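Local coordinates for SPbeta prophage-derived uncharacterized protein YomS (Bacillus subtilis, PDB 6I5O) that is of uncharacterized function, although its place in the lytic cassette of the SPbeta prophage suggests a part in phage-induced lysis of the host cell, at residues F56-E61 and A94-V99. Numbering follows the deposited sequence.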
loop_
_atom_site.group_PDB
_atom_site.type_symbol
_atom_site.label_atom_id
_atom_site.label_comp_id
_atom_site.label_asym_id
_atom_site.label_seq_id
_atom_site.Cartn_x
_atom_site.Cartn_y
_atom_site.Cartn_z
ATOM N N PHE A 56 21.594 -2.722 9.006
ATOM C CA PHE A 56 20.510 -1.738 9.017
ATOM C C PHE A 56 19.848 -1.756 10.381
ATOM O O PHE A 56 19.504 -2.859 10.858
ATOM C CB PHE A 56 19.482 -2.090 7.957
ATOM C CG PHE A 56 19.980 -2.455 6.581
ATOM C CD1 PHE A 56 21.191 -1.993 6.094
ATOM C CD2 PHE A 56 19.206 -3.248 5.755
ATOM C CE1 PHE A 56 21.584 -2.324 4.807
ATOM C CE2 PHE A 56 19.611 -3.598 4.470
ATOM C CZ PHE A 56 20.814 -3.143 4.016
ATOM N N TYR A 57 19.704 -0.594 11.015
ATOM C CA TYR A 57 19.147 -0.543 12.378
ATOM C C TYR A 57 18.116 0.553 12.539
ATOM O O TYR A 57 18.186 1.676 12.005
ATOM C CB TYR A 57 20.254 -0.269 13.414
ATOM C CG TYR A 57 21.165 -1.430 13.609
ATOM C CD1 TYR A 57 20.758 -2.570 14.239
ATOM C CD2 TYR A 57 22.482 -1.394 13.153
ATOM C CE1 TYR A 57 21.576 -3.642 14.494
ATOM C CE2 TYR A 57 23.326 -2.457 13.394
ATOM C CZ TYR A 57 22.872 -3.597 14.035
ATOM O OH TYR A 57 23.689 -4.668 14.270
ATOM N N ALA A 58 17.100 0.210 13.325
ATOM C CA ALA A 58 16.222 1.168 14.006
ATOM C C ALA A 58 16.794 1.446 15.385
ATOM O O ALA A 58 17.325 0.522 16.005
ATOM C CB ALA A 58 14.826 0.629 14.082
ATOM N N VAL A 59 16.695 2.690 15.835
ATOM C CA VAL A 59 17.237 3.073 17.146
ATOM C C VAL A 59 16.137 3.802 17.917
ATOM O O VAL A 59 15.547 4.715 17.392
ATOM C CB VAL A 59 18.502 3.938 16.998
ATOM C CG1 VAL A 59 19.081 4.277 18.366
ATOM C CG2 VAL A 59 19.521 3.263 16.123
ATOM N N ASP A 60 15.910 3.403 19.159
ATOM C CA ASP A 60 14.905 4.071 19.983
ATOM C C ASP A 60 15.487 5.231 20.794
ATOM O O ASP A 60 16.674 5.518 20.705
ATOM C CB ASP A 60 14.120 3.054 20.823
ATOM C CG ASP A 60 14.816 2.445 22.007
ATOM O OD1 ASP A 60 15.917 2.934 22.363
ATOM O OD2 ASP A 60 14.216 1.474 22.627
ATOM N N GLU A 61 14.653 5.881 21.576
ATOM C CA GLU A 61 15.030 7.112 22.332
ATOM C C GLU A 61 16.082 6.779 23.383
ATOM O O GLU A 61 16.721 7.718 23.858
ATOM C CB GLU A 61 13.787 7.759 22.947
ATOM C CG GLU A 61 13.094 8.675 21.935
ATOM C CD GLU A 61 11.988 9.616 22.421
ATOM O OE1 GLU A 61 10.961 9.027 22.852
ATOM O OE2 GLU A 61 12.136 10.913 22.345
ATOM N N ALA A 94 8.041 5.114 9.444
ATOM C CA ALA A 94 7.147 6.121 10.005
ATOM C C ALA A 94 7.042 6.044 11.516
ATOM O O ALA A 94 6.839 7.087 12.146
ATOM C CB ALA A 94 5.774 6.034 9.399
ATOM N N GLY A 95 7.087 4.823 12.057
ATOM C CA GLY A 95 6.921 4.622 13.500
ATOM C C GLY A 95 8.205 4.485 14.281
ATOM O O GLY A 95 8.155 3.966 15.429
ATOM N N LEU A 96 9.317 4.917 13.712
ATOM C CA LEU A 96 10.642 4.747 14.347
ATOM C C LEU A 96 11.146 6.101 14.805
ATOM O O LEU A 96 10.878 7.107 14.165
ATOM C CB LEU A 96 11.653 4.179 13.368
ATOM C CG LEU A 96 11.280 2.850 12.737
ATOM C CD1 LEU A 96 12.360 2.437 11.748
ATOM C CD2 LEU A 96 11.095 1.757 13.811
ATOM N N PHE A 97 11.918 6.160 15.897
ATOM C CA PHE A 97 12.552 7.407 16.328
ATOM C C PHE A 97 13.765 7.753 15.441
ATOM O O PHE A 97 13.837 8.843 14.876
ATOM C CB PHE A 97 12.976 7.280 17.772
ATOM C CG PHE A 97 13.808 8.447 18.245
ATOM C CD1 PHE A 97 13.286 9.724 18.225
ATOM C CD2 PHE A 97 15.081 8.228 18.772
ATOM C CE1 PHE A 97 14.088 10.790 18.663
ATOM C CE2 PHE A 97 15.808 9.278 19.311
ATOM C CZ PHE A 97 15.328 10.547 19.184
ATOM N N LYS A 98 14.671 6.797 15.284
ATOM C CA LYS A 98 15.929 7.015 14.532
ATOM C C LYS A 98 16.216 5.799 13.681
ATOM O O LYS A 98 15.785 4.692 13.994
ATOM C CB LYS A 98 17.117 7.196 15.456
ATOM C CG LYS A 98 17.319 8.606 15.975
ATOM C CD LYS A 98 18.469 8.655 16.949
ATOM C CE LYS A 98 19.012 10.051 17.141
ATOM N NZ LYS A 98 20.154 10.040 18.079
ATOM N N VAL A 99 16.986 6.046 12.621
ATOM C CA VAL A 99 17.581 4.927 11.852
ATOM C C VAL A 99 19.087 5.158 11.737
ATOM O O VAL A 99 19.551 6.320 11.761
ATOM C CB VAL A 99 16.889 4.749 10.483
ATOM C CG1 VAL A 99 15.455 4.282 10.632
ATOM C CG2 VAL A 99 16.950 5.985 9.650
#
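The Phe97 ring takes Glu61 CG on one face, a CH-pi contact that, in the conformer described here, puts the carbon 3.6 Å from the ring centroid and 7° off the normal, while Val59 O lies at the ring edge, near its plane. Two antiparallel strands pair here, 51-59 at its end and 98-107 at its start, and they illustrate how side-chain packing on backbone can prolong a ladder past its last bridge. With CG anti to the backbone N (chi1 172°), the Phe97 ring is carried against the backbone of Asp60 and Glu61, CD2 lying 3.6 Å from Asp60 C.

Val59 and Lys98 form the hydrogen-bonded pair. The bond from Val59 N to Lys98 O is nearly straight at 2.9 Å, whereas the return bond from Lys98 N to Val59 O is weak. On their face of the sheet, Val59 CB and Lys98 CB sit 3.9 Å apart, and the extended lysine chain carries NZ away to a salt bridge with Glu32. On the face of Ala58 and Val99, Ala58 CB rests against both methyls of Leu96, from the loop leading into the strand, with Tyr88 of the second subunit packing on Ala58 and Leu96. Beside the Ala58-Val99 non-hydrogen-bonded pair, Val99 CA approaches Tyr57 O at 3.3 Å in a CA-H...O contact.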